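Local coordinates for catalase A (Saccharomyces cerevisiae, PDB 1A4E), which breaks down hydrogen peroxide into water and oxygen with a heme cofactor, probably shielding cells from the peroxide made by peroxisomal oxidases, at residues H201-S206 with P332-R337; H213-H218 with I264-E269; F317-T322 with F339-A344. All coordinates share one frame; numbering follows the deposited sequence.

Contact 1. Residues H201-S206 with P332-R337. With HEM (protoporphyrin IX containing Fe), chain I.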
loop_
_atom_site.group_PDB
_atom_site.type_symbol
_atom_site.label_atom_id
_atom_site.label_comp_id
_atom_site.label_asym_id
_atom_site.label_seq_id
_atom_site.Cartn_x
_atom_site.Cartn_y
_atom_site.Cartn_z
ATOM N N HIS B 201 29.544 -13.412 -7.781
ATOM C CA HIS B 201 30.279 -13.130 -6.574
ATOM C C HIS B 201 30.951 -14.377 -6.015
ATOM O O HIS B 201 30.641 -15.528 -6.324
ATOM C CB HIS B 201 29.361 -12.601 -5.486
ATOM C CG HIS B 201 28.420 -11.485 -5.886
ATOM N ND1 HIS B 201 28.657 -10.194 -6.030
ATOM C CD2 HIS B 201 27.092 -11.691 -6.148
ATOM C CE1 HIS B 201 27.535 -9.613 -6.365
ATOM N NE2 HIS B 201 26.599 -10.520 -6.435
ATOM N N THR B 202 31.893 -14.074 -5.130
ATOM C CA THR B 202 32.556 -15.066 -4.319
ATOM C C THR B 202 31.653 -15.234 -3.097
ATOM O O THR B 202 31.178 -14.257 -2.511
ATOM C CB THR B 202 33.952 -14.544 -3.908
ATOM O OG1 THR B 202 34.749 -14.473 -5.085
ATOM C CG2 THR B 202 34.624 -15.429 -2.890
ATOM N N TYR B 203 31.354 -16.481 -2.746
ATOM C CA TYR B 203 30.622 -16.778 -1.530
ATOM C C TYR B 203 31.562 -17.524 -0.595
ATOM O O TYR B 203 32.670 -17.883 -0.982
ATOM C CB TYR B 203 29.408 -17.636 -1.858
ATOM C CG TYR B 203 28.268 -16.841 -2.497
ATOM C CD1 TYR B 203 28.300 -16.469 -3.852
ATOM C CD2 TYR B 203 27.166 -16.503 -1.707
ATOM C CE1 TYR B 203 27.232 -15.762 -4.408
ATOM C CE2 TYR B 203 26.097 -15.797 -2.257
ATOM C CZ TYR B 203 26.137 -15.429 -3.600
ATOM O OH TYR B 203 25.073 -14.727 -4.132
ATOM N N LYS B 204 31.188 -17.722 0.669
ATOM C CA LYS B 204 32.009 -18.475 1.597
ATOM C C LYS B 204 31.233 -19.687 2.059
ATOM O O LYS B 204 30.192 -19.547 2.694
ATOM C CB LYS B 204 32.393 -17.625 2.810
ATOM C CG LYS B 204 33.403 -16.538 2.441
ATOM C CD LYS B 204 33.893 -15.789 3.671
ATOM C CE LYS B 204 32.817 -14.882 4.251
ATOM N NZ LYS B 204 33.264 -14.261 5.484
ATOM N N TRP B 205 31.673 -20.891 1.678
ATOM C CA TRP B 205 31.033 -22.114 2.132
ATOM C C TRP B 205 31.917 -22.787 3.171
ATOM O O TRP B 205 33.142 -22.774 3.062
ATOM C CB TRP B 205 30.795 -23.070 0.954
ATOM C CG TRP B 205 29.752 -22.631 -0.084
ATOM C CD1 TRP B 205 29.133 -21.400 -0.045
ATOM C CD2 TRP B 205 29.330 -23.379 -1.157
ATOM N NE1 TRP B 205 28.337 -21.360 -1.081
ATOM C CE2 TRP B 205 28.416 -22.508 -1.773
ATOM C CE3 TRP B 205 29.577 -24.639 -1.701
ATOM C CZ2 TRP B 205 27.734 -22.882 -2.932
ATOM C CZ3 TRP B 205 28.893 -25.010 -2.866
ATOM C CH2 TRP B 205 27.979 -24.143 -3.478
ATOM N N SER B 206 31.308 -23.361 4.213
ATOM C CA SER B 206 32.043 -23.999 5.298
ATOM C C SER B 206 31.608 -25.431 5.508
ATOM O O SER B 206 30.435 -25.741 5.307
ATOM C CB SER B 206 31.820 -23.273 6.606
ATOM O OG SER B 206 32.233 -21.931 6.506
ATOM N N PRO B 332 31.356 -5.889 -2.065
ATOM C CA PRO B 332 30.500 -4.756 -1.717
ATOM C C PRO B 332 29.134 -4.773 -2.394
ATOM O O PRO B 332 28.166 -4.267 -1.827
ATOM C CB PRO B 332 31.290 -3.530 -2.100
ATOM C CG PRO B 332 32.683 -4.040 -2.251
ATOM C CD PRO B 332 32.500 -5.419 -2.833
ATOM N N VAL B 333 29.075 -5.341 -3.607
ATOM C CA VAL B 333 27.832 -5.462 -4.354
ATOM C C VAL B 333 26.962 -6.541 -3.712
ATOM O O VAL B 333 25.781 -6.281 -3.480
ATOM C CB VAL B 333 28.170 -5.792 -5.823
ATOM C CG1 VAL B 333 26.932 -5.944 -6.683
ATOM C CG2 VAL B 333 28.961 -4.630 -6.383
ATOM N N LEU B 334 27.518 -7.718 -3.374
ATOM C CA LEU B 334 26.775 -8.776 -2.702
ATOM C C LEU B 334 26.286 -8.350 -1.327
ATOM O O LEU B 334 25.175 -8.706 -0.927
ATOM C CB LEU B 334 27.645 -10.024 -2.541
ATOM C CG LEU B 334 27.070 -11.251 -1.814
ATOM C CD1 LEU B 334 25.727 -11.664 -2.415
ATOM C CD2 LEU B 334 28.075 -12.381 -1.909
ATOM N N GLN B 335 27.114 -7.584 -0.616
ATOM C CA GLN B 335 26.770 -7.052 0.693
ATOM C C GLN B 335 25.520 -6.175 0.625
ATOM O O GLN B 335 24.620 -6.339 1.449
ATOM C CB GLN B 335 27.938 -6.238 1.230
ATOM C CG GLN B 335 29.157 -7.045 1.633
ATOM C CD GLN B 335 29.078 -7.653 3.015
ATOM O OE1 GLN B 335 28.978 -6.936 4.000
ATOM N NE2 GLN B 335 29.131 -8.973 3.139
ATOM N N ALA B 336 25.423 -5.273 -0.363
ATOM C CA ALA B 336 24.240 -4.438 -0.537
ATOM C C ALA B 336 22.993 -5.227 -0.943
ATOM O O ALA B 336 21.876 -4.882 -0.548
ATOM C CB ALA B 336 24.486 -3.401 -1.602
ATOM N N ARG B 337 23.206 -6.302 -1.722
ATOM C CA ARG B 337 22.146 -7.193 -2.176
ATOM C C ARG B 337 21.526 -7.970 -1.033
ATOM O O ARG B 337 20.384 -8.420 -1.135
ATOM C CB ARG B 337 22.666 -8.199 -3.186
ATOM C CG ARG B 337 23.091 -7.573 -4.494
ATOM C CD ARG B 337 23.677 -8.633 -5.404
ATOM N NE ARG B 337 22.636 -9.406 -6.057
ATOM C CZ ARG B 337 22.767 -10.701 -6.356
ATOM N NH1 ARG B 337 23.864 -11.387 -6.079
ATOM N NH2 ARG B 337 21.761 -11.333 -6.947
HETATM C CHA HEM I . 16.562 -8.769 -9.199
HETATM C CHB HEM I . 18.881 -5.428 -6.655
HETATM C CHC HEM I . 23.028 -6.916 -8.527
HETATM C CHD HEM I . 20.799 -10.838 -10.195
HETATM C C1A HEM I . 16.821 -7.622 -8.470
HETATM C C2A HEM I . 15.817 -6.909 -7.703
HETATM C C3A HEM I . 16.480 -6.025 -6.918
HETATM C C4A HEM I . 17.880 -6.173 -7.232
HETATM C CMA HEM I . 15.904 -5.106 -5.851
HETATM C CAA HEM I . 14.322 -7.168 -7.720
HETATM C CBA HEM I . 13.948 -7.962 -6.488
HETATM C CGA HEM I . 12.475 -8.278 -6.355
HETATM O O1A HEM I . 11.630 -7.395 -6.481
HETATM O O2A HEM I . 12.180 -9.434 -6.100
HETATM C C1B HEM I . 20.225 -5.563 -6.924
HETATM C C2B HEM I . 21.242 -4.691 -6.387
HETATM C C3B HEM I . 22.425 -5.037 -6.999
HETATM C C4B HEM I . 22.089 -6.145 -7.882
HETATM C CMB HEM I . 20.954 -3.602 -5.358
HETATM C CAB HEM I . 23.709 -4.494 -6.871
HETATM C CBB HEM I . 24.201 -3.563 -5.842
HETATM C C1C HEM I . 22.792 -8.137 -9.126
HETATM C C2C HEM I . 23.837 -9.059 -9.508
HETATM C C3C HEM I . 23.217 -10.204 -9.921
HETATM C C4C HEM I . 21.792 -9.959 -9.798
HETATM C CMC HEM I . 25.332 -8.775 -9.393
HETATM C CAC HEM I . 23.799 -11.397 -10.323
HETATM C CBC HEM I . 24.682 -12.173 -9.479
HETATM C C1D HEM I . 19.440 -10.607 -10.089
HETATM C C2D HEM I . 18.419 -11.521 -10.533
HETATM C C3D HEM I . 17.236 -10.922 -10.277
HETATM C C4D HEM I . 17.525 -9.652 -9.668
HETATM C CMD HEM I . 18.620 -12.901 -11.145
HETATM C CAD HEM I . 15.860 -11.459 -10.621
HETATM C CBD HEM I . 15.230 -12.314 -9.545
HETATM C CGD HEM I . 13.890 -12.844 -10.022
HETATM O O1D HEM I . 13.853 -13.559 -11.014
HETATM O O2D HEM I . 12.869 -12.539 -9.417
HETATM N NA HEM I . 18.092 -7.180 -8.151
HETATM N NB HEM I . 20.750 -6.467 -7.818
HETATM N NC HEM I . 21.544 -8.708 -9.262
HETATM N ND HEM I . 18.886 -9.465 -9.543
HETATM FE FE HEM I . 19.813 -7.936 -8.732
HETATM O O HOH W 1 24.780 -14.190 -6.759
#
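On the proximal side of the heme pocket, His201 meets Val333, Leu334 and Arg337 where the lead into strand 203-206 lies against the start of helix 332-348. Leu334 works as a wedge: its CB sits over the middle of the His201 imidazole, 3.7 Å from the ring centroid. Because its CG stands anti to the backbone N (chi1 178°), the branch lays CD2 over one face of the Tyr203 ring, toward its rim, 4.0 Å from the Tyr203 centroid. Val333 CG1 comes in at the imidazole edge, 3.7 Å from His201 CE1, and also touches the heme vinyl carbon CAB at 3.5 Å. Arg337 NH1 gives His201 NE2 a weak hydrogen bond of 2.9 Å, bent to 128° at the hydrogen. A water accepts from both Tyr203 OH (2.7 Å) and Arg337 NH1 (3.0 Å), tying the phenol to the guanidinium. That guanidinium lays one face over heme pyrrole C, and its NH2 bonds Val127 O and the oxygen of the axial ligand Tyr341. Asp331 bonds His201 ND1, consistent with NE2 acting as the acceptor; imidazole and water help to position the guanidinium, whose positive charge probably draws electron density from the iron-bound oxygen.

Contact 2. Residues H213-H218 with I264-E269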
loop_
_atom_site.group_PDB
_atom_site.type_symbol
_atom_site.label_atom_id
_atom_site.label_comp_id
_atom_site.label_asym_id
_atom_site.label_seq_id
_atom_site.Cartn_x
_atom_site.Cartn_y
_atom_site.Cartn_z
ATOM N N HIS B 213 35.997 -22.115 2.499
ATOM C CA HIS B 213 36.560 -21.757 1.213
ATOM C C HIS B 213 35.792 -20.635 0.532
ATOM O O HIS B 213 34.605 -20.426 0.768
ATOM C CB HIS B 213 36.556 -22.952 0.263
ATOM C CG HIS B 213 37.564 -24.060 0.552
ATOM N ND1 HIS B 213 37.479 -25.025 1.453
ATOM C CD2 HIS B 213 38.733 -24.258 -0.142
ATOM C CE1 HIS B 213 38.528 -25.800 1.337
ATOM N NE2 HIS B 213 39.276 -25.329 0.374
ATOM N N TYR B 214 36.511 -19.864 -0.289
ATOM C CA TYR B 214 35.900 -18.906 -1.189
ATOM C C TYR B 214 35.425 -19.755 -2.354
ATOM O O TYR B 214 36.171 -20.577 -2.886
ATOM C CB TYR B 214 36.902 -17.891 -1.703
ATOM C CG TYR B 214 37.378 -16.883 -0.663
ATOM C CD1 TYR B 214 36.476 -16.048 0.012
ATOM C CD2 TYR B 214 38.742 -16.783 -0.398
ATOM C CE1 TYR B 214 36.933 -15.114 0.944
ATOM C CE2 TYR B 214 39.205 -15.853 0.536
ATOM C CZ TYR B 214 38.299 -15.023 1.200
ATOM O OH TYR B 214 38.763 -14.090 2.106
ATOM N N VAL B 215 34.167 -19.574 -2.753
ATOM C CA VAL B 215 33.528 -20.406 -3.768
ATOM C C VAL B 215 32.903 -19.575 -4.877
ATOM O O VAL B 215 32.373 -18.493 -4.624
ATOM C CB VAL B 215 32.434 -21.296 -3.083
ATOM C CG1 VAL B 215 31.695 -22.129 -4.112
ATOM C CG2 VAL B 215 33.079 -22.280 -2.113
ATOM N N GLN B 216 32.999 -20.024 -6.134
ATOM C CA GLN B 216 32.243 -19.431 -7.233
ATOM C C GLN B 216 31.504 -20.575 -7.906
ATOM O O GLN B 216 32.057 -21.655 -8.113
ATOM C CB GLN B 216 33.152 -18.737 -8.239
ATOM C CG GLN B 216 33.601 -17.445 -7.584
ATOM C CD GLN B 216 33.865 -16.289 -8.517
ATOM O OE1 GLN B 216 33.711 -16.362 -9.730
ATOM N NE2 GLN B 216 34.261 -15.161 -7.954
ATOM N N VAL B 217 30.212 -20.368 -8.197
ATOM C CA VAL B 217 29.369 -21.435 -8.729
ATOM C C VAL B 217 29.074 -21.262 -10.216
ATOM O O VAL B 217 28.838 -20.164 -10.719
ATOM C CB VAL B 217 28.058 -21.485 -7.895
ATOM C CG1 VAL B 217 27.269 -22.732 -8.252
ATOM C CG2 VAL B 217 28.366 -21.547 -6.398
ATOM N N HIS B 218 29.129 -22.388 -10.931
ATOM C CA HIS B 218 28.896 -22.449 -12.367
ATOM C C HIS B 218 27.777 -23.442 -12.628
ATOM O O HIS B 218 27.846 -24.592 -12.206
ATOM C CB HIS B 218 30.153 -22.923 -13.116
ATOM C CG HIS B 218 31.333 -21.969 -13.024
ATOM N ND1 HIS B 218 31.801 -21.169 -13.975
ATOM C CD2 HIS B 218 32.093 -21.777 -11.897
ATOM C CE1 HIS B 218 32.808 -20.500 -13.475
ATOM N NE2 HIS B 218 32.972 -20.872 -12.226
ATOM N N ILE B 264 31.662 -26.007 -8.911
ATOM C CA ILE B 264 32.202 -24.913 -8.125
ATOM C C ILE B 264 33.714 -24.811 -8.315
ATOM O O ILE B 264 34.390 -25.764 -8.704
ATOM C CB ILE B 264 31.933 -25.066 -6.593
ATOM C CG1 ILE B 264 32.501 -26.376 -6.053
ATOM C CG2 ILE B 264 30.430 -24.941 -6.349
ATOM C CD1 ILE B 264 32.444 -26.476 -4.518
ATOM N N GLN B 265 34.237 -23.607 -8.070
ATOM C CA GLN B 265 35.664 -23.344 -8.007
ATOM C C GLN B 265 35.903 -22.973 -6.557
ATOM O O GLN B 265 35.191 -22.136 -5.998
ATOM C CB GLN B 265 36.082 -22.160 -8.842
ATOM C CG GLN B 265 36.088 -22.383 -10.334
ATOM C CD GLN B 265 36.388 -21.081 -11.054
ATOM O OE1 GLN B 265 35.605 -20.143 -10.951
ATOM N NE2 GLN B 265 37.506 -20.953 -11.776
ATOM N N THR B 266 36.859 -23.631 -5.904
ATOM C CA THR B 266 37.186 -23.296 -4.537
ATOM C C THR B 266 38.572 -22.683 -4.450
ATOM O O THR B 266 39.397 -22.797 -5.357
ATOM C CB THR B 266 37.102 -24.537 -3.643
ATOM O OG1 THR B 266 37.923 -25.547 -4.201
ATOM C CG2 THR B 266 35.679 -25.019 -3.517
ATOM N N MET B 267 38.804 -22.026 -3.315
ATOM C CA MET B 267 40.015 -21.266 -3.082
ATOM C C MET B 267 40.151 -21.000 -1.594
ATOM O O MET B 267 39.161 -20.719 -0.924
ATOM C CB MET B 267 39.903 -19.954 -3.845
ATOM C CG MET B 267 41.145 -19.131 -3.812
ATOM S SD MET B 267 40.916 -17.496 -4.517
ATOM C CE MET B 267 40.804 -17.938 -6.221
ATOM N N THR B 268 41.360 -21.091 -1.042
ATOM C CA THR B 268 41.578 -20.739 0.357
ATOM C C THR B 268 41.900 -19.253 0.490
ATOM O O THR B 268 42.039 -18.524 -0.497
ATOM C CB THR B 268 42.731 -21.584 0.956
ATOM O OG1 THR B 268 43.924 -21.294 0.232
ATOM C CG2 THR B 268 42.396 -23.067 0.924
ATOM N N GLU B 269 42.005 -18.790 1.731
ATOM C CA GLU B 269 42.354 -17.404 2.005
ATOM C C GLU B 269 43.791 -17.088 1.560
ATOM O O GLU B 269 44.070 -15.999 1.056
ATOM C CB GLU B 269 42.148 -17.197 3.489
ATOM C CG GLU B 269 42.195 -15.744 3.925
ATOM C CD GLU B 269 41.998 -15.510 5.418
ATOM O OE1 GLU B 269 42.034 -16.457 6.214
ATOM O OE2 GLU B 269 41.805 -14.354 5.791
HETATM O O HOH W 2 35.366 -17.566 -11.633
#
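Tyr214 with Met267 and Gln216 with Gln265 are the hydrogen-bonded pairs of two neighbouring antiparallel strands in the beta-barrel of the catalase fold. Tyr214 N bonds Met267 O at 2.9 Å, while Gln216 and Gln265 exchange two bonds, N to O in each direction. The non-hydrogen-bonded pairs alternate with them: Val215-Thr266 between the two, Val217-Ile264 beyond Gln216-Gln265. On their face of the sheet Ile264 CG2 fits between the two valines, 3.8 Å from Val215 CG1 and 4.0 Å from Val217 CG2, and Trp205 of strand 203-206, which pairs with the other edge of strand 212-221, packs on all three. The other face carries the polar work. His218 NE2 donates to Gln265 OE1 (3.0 Å, 156° at the hydrogen); the oxygen lies near the imidazole plane, but the donor stands well above the amide, the planes 80° apart. A water donates to this OE1 at 2.7 Å and to Gln216 OE1 at 2.8 Å. With Gln265 NE2 bonded to Trp286 O and Phe291 O, and Gln216 NE2 to Thr202 OG1, both amides are held at each end. The Tyr214 ring turns its edge to Thr268 O, where Thr268 is the N-cap of helix 269-274.

Contact 3. Residues F317-T322 with F339-A344. With HEM (protoporphyrin IX containing Fe), chain I.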
loop_
_atom_site.group_PDB
_atom_site.type_symbol
_atom_site.label_atom_id
_atom_site.label_comp_id
_atom_site.label_asym_id
_atom_site.label_seq_id
_atom_site.Cartn_x
_atom_site.Cartn_y
_atom_site.Cartn_z
ATOM N N PHE B 317 12.895 -13.856 -4.545
ATOM C CA PHE B 317 14.247 -14.409 -4.488
ATOM C C PHE B 317 15.180 -13.385 -3.859
ATOM O O PHE B 317 15.134 -12.205 -4.219
ATOM C CB PHE B 317 14.774 -14.728 -5.879
ATOM C CG PHE B 317 13.966 -15.751 -6.659
ATOM C CD1 PHE B 317 14.261 -17.111 -6.548
ATOM C CD2 PHE B 317 12.928 -15.327 -7.487
ATOM C CE1 PHE B 317 13.513 -18.043 -7.266
ATOM C CE2 PHE B 317 12.186 -16.268 -8.200
ATOM C CZ PHE B 317 12.476 -17.625 -8.091
ATOM N N ALA B 318 16.033 -13.822 -2.920
ATOM C CA ALA B 318 16.943 -12.937 -2.200
ATOM C C ALA B 318 18.252 -13.634 -1.838
ATOM O O ALA B 318 18.218 -14.768 -1.350
ATOM C CB ALA B 318 16.293 -12.457 -0.909
ATOM N N PRO B 319 19.433 -13.023 -2.031
ATOM C CA PRO B 319 20.719 -13.550 -1.589
ATOM C C PRO B 319 20.814 -13.770 -0.082
ATOM O O PRO B 319 21.597 -14.591 0.396
ATOM C CB PRO B 319 21.717 -12.545 -2.102
ATOM C CG PRO B 319 21.029 -11.946 -3.292
ATOM C CD PRO B 319 19.620 -11.787 -2.777
ATOM N N SER B 320 19.990 -13.034 0.672
ATOM C CA SER B 320 19.923 -13.168 2.120
ATOM C C SER B 320 19.159 -14.410 2.574
ATOM O O SER B 320 19.217 -14.807 3.743
ATOM C CB SER B 320 19.295 -11.899 2.696
ATOM O OG SER B 320 18.105 -11.523 2.026
ATOM N N THR B 321 18.448 -15.047 1.633
ATOM C CA THR B 321 17.776 -16.309 1.903
ATOM C C THR B 321 18.834 -17.372 1.637
ATOM O O THR B 321 19.089 -17.790 0.508
ATOM C CB THR B 321 16.569 -16.489 0.958
ATOM O OG1 THR B 321 15.717 -15.387 1.202
ATOM C CG2 THR B 321 15.799 -17.776 1.176
ATOM N N THR B 322 19.474 -17.788 2.722
ATOM C CA THR B 322 20.557 -18.740 2.636
ATOM C C THR B 322 20.474 -19.737 3.768
ATOM O O THR B 322 19.967 -19.425 4.837
ATOM C CB THR B 322 21.898 -17.972 2.673
ATOM O OG1 THR B 322 22.898 -18.963 2.486
ATOM C CG2 THR B 322 22.139 -17.189 3.955
ATOM N N PHE B 339 20.615 -6.645 1.634
ATOM C CA PHE B 339 19.557 -5.754 2.080
ATOM C C PHE B 339 18.463 -5.606 1.031
ATOM O O PHE B 339 17.291 -5.809 1.320
ATOM C CB PHE B 339 20.105 -4.345 2.391
ATOM C CG PHE B 339 19.020 -3.274 2.538
ATOM C CD1 PHE B 339 18.157 -3.281 3.641
ATOM C CD2 PHE B 339 18.860 -2.311 1.539
ATOM C CE1 PHE B 339 17.139 -2.333 3.735
ATOM C CE2 PHE B 339 17.839 -1.366 1.642
ATOM C CZ PHE B 339 16.979 -1.378 2.738
ATOM N N SER B 340 18.858 -5.224 -0.183
ATOM C CA SER B 340 17.924 -4.825 -1.224
ATOM C C SER B 340 16.777 -5.707 -1.647
ATOM O O SER B 340 15.694 -5.180 -1.896
ATOM C CB SER B 340 18.686 -4.488 -2.486
ATOM O OG SER B 340 19.358 -3.264 -2.280
ATOM N N TYR B 341 16.978 -7.022 -1.733
ATOM C CA TYR B 341 15.939 -7.888 -2.251
ATOM C C TYR B 341 14.790 -8.079 -1.279
ATOM O O TYR B 341 13.652 -7.826 -1.665
ATOM C CB TYR B 341 16.547 -9.237 -2.623
ATOM C CG TYR B 341 17.438 -9.201 -3.856
ATOM C CD1 TYR B 341 18.632 -8.476 -3.834
ATOM C CD2 TYR B 341 17.061 -9.893 -5.006
ATOM C CE1 TYR B 341 19.451 -8.434 -4.959
ATOM C CE2 TYR B 341 17.879 -9.857 -6.134
ATOM C CZ TYR B 341 19.072 -9.122 -6.108
ATOM O OH TYR B 341 19.874 -9.049 -7.234
ATOM N N ALA B 342 15.050 -8.450 -0.017
ATOM C CA ALA B 342 13.998 -8.655 0.974
ATOM C C ALA B 342 13.181 -7.385 1.216
ATOM O O ALA B 342 11.974 -7.449 1.447
ATOM C CB ALA B 342 14.621 -9.098 2.283
ATOM N N ASP B 343 13.853 -6.227 1.099
ATOM C CA ASP B 343 13.239 -4.915 1.205
ATOM C C ASP B 343 12.296 -4.660 0.032
ATOM O O ASP B 343 11.198 -4.130 0.210
ATOM C CB ASP B 343 14.338 -3.861 1.233
ATOM C CG ASP B 343 13.826 -2.427 1.303
ATOM O OD1 ASP B 343 13.262 -2.041 2.320
ATOM O OD2 ASP B 343 13.988 -1.685 0.341
ATOM N N ALA B 344 12.733 -5.036 -1.177
ATOM C CA ALA B 344 11.909 -4.886 -2.365
ATOM C C ALA B 344 10.685 -5.781 -2.245
ATOM O O ALA B 344 9.598 -5.377 -2.644
ATOM C CB ALA B 344 12.683 -5.288 -3.608
HETATM C CHA HEM I . 16.562 -8.769 -9.199
HETATM C CHB HEM I . 18.881 -5.428 -6.655
HETATM C CHC HEM I . 23.028 -6.916 -8.527
HETATM C CHD HEM I . 20.799 -10.838 -10.195
HETATM C C1A HEM I . 16.821 -7.622 -8.470
HETATM C C2A HEM I . 15.817 -6.909 -7.703
HETATM C C3A HEM I . 16.480 -6.025 -6.918
HETATM C C4A HEM I . 17.880 -6.173 -7.232
HETATM C CMA HEM I . 15.904 -5.106 -5.851
HETATM C CAA HEM I . 14.322 -7.168 -7.720
HETATM C CBA HEM I . 13.948 -7.962 -6.488
HETATM C CGA HEM I . 12.475 -8.278 -6.355
HETATM O O1A HEM I . 11.630 -7.395 -6.481
HETATM O O2A HEM I . 12.180 -9.434 -6.100
HETATM C C1B HEM I . 20.225 -5.563 -6.924
HETATM C C2B HEM I . 21.242 -4.691 -6.387
HETATM C C3B HEM I . 22.425 -5.037 -6.999
HETATM C C4B HEM I . 22.089 -6.145 -7.882
HETATM C CMB HEM I . 20.954 -3.602 -5.358
HETATM C CAB HEM I . 23.709 -4.494 -6.871
HETATM C CBB HEM I . 24.201 -3.563 -5.842
HETATM C C1C HEM I . 22.792 -8.137 -9.126
HETATM C C2C HEM I . 23.837 -9.059 -9.508
HETATM C C3C HEM I . 23.217 -10.204 -9.921
HETATM C C4C HEM I . 21.792 -9.959 -9.798
HETATM C CMC HEM I . 25.332 -8.775 -9.393
HETATM C CAC HEM I . 23.799 -11.397 -10.323
HETATM C CBC HEM I . 24.682 -12.173 -9.479
HETATM C C1D HEM I . 19.440 -10.607 -10.089
HETATM C C2D HEM I . 18.419 -11.521 -10.533
HETATM C C3D HEM I . 17.236 -10.922 -10.277
HETATM C C4D HEM I . 17.525 -9.652 -9.668
HETATM C CMD HEM I . 18.620 -12.901 -11.145
HETATM C CAD HEM I . 15.860 -11.459 -10.621
HETATM C CBD HEM I . 15.230 -12.314 -9.545
HETATM C CGD HEM I . 13.890 -12.844 -10.022
HETATM O O1D HEM I . 13.853 -13.559 -11.014
HETATM O O2D HEM I . 12.869 -12.539 -9.417
HETATM N NA HEM I . 18.092 -7.180 -8.151
HETATM N NB HEM I . 20.750 -6.467 -7.818
HETATM N NC HEM I . 21.544 -8.708 -9.262
HETATM N ND HEM I . 18.886 -9.465 -9.543
HETATM FE FE HEM I . 19.813 -7.936 -8.732
HETATM O O HOH W 3 17.996 -9.397 0.313
#
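Tyr341 is the axial ligand of the heme iron, its OH 1.9 Å from the metal, and Phe317, Ala318 and Pro319 pack against its side chain opposite the heme and at the ring edge. The same oxygen accepts a hydrogen bond from Arg337 NH2, one turn earlier in the helix. Pyrrole A of the heme lies against one face of the phenol, with C4A over the rim. Against the opposite face comes Pro319, whose CD makes a CH-pi contact 3.7 Å from the ring centroid, 18° off the normal. At the edge, Phe317 O lies near the ring plane, 3.1 Å from Tyr341 CD2. At the root, Ala318 CB packs on Tyr341 CB at 3.7 Å. With CG anti to the carbonyl carbon (chi1 -71°), the phenol points at the heme, held from turning by proline and porphyrin. In the next shell a type I beta turn from Ala318 to Thr321 presents Pro319, and a water lies 2.7 Å from Ser320 OG while accepting from Ala342 N at 3.1 Å, where this helix is kinked. The Phe317 side chain leads away from the helix, bringing CD2 to 3.4 Å from heme propionate oxygen O2D. Leu42 and Asn46 of a neighbouring subunit pack on Ser340 and Ala344. Asp125 of strand 122-129 holds Ala318 N and Val127 touches both Phe317 and Tyr341, so the loop lies between that strand and helix 332-348.

How the contacts relate
From the N terminus, the chain first enters 201-206 and then 213-218, next to it in the same sheet, where Tyr203 O meets Val215 N. Contact 2 closes first, with 264-269, and is nested inside the long loop that contact 1 closes at 332-337. Segment 317-322 comes before that closure and its partner 339-344 after it, so contacts 1 and 3 cross; both touch the heme, and Pro319 packs on Leu334 and Arg337 between them. Contacts 2 and 3 follow in series. Contact 1 joins strand 203-206 to helix 332-348, contact 2 pairs two strands of the same sheet, and contact 3 holds the loop before strand 326-328 to that helix.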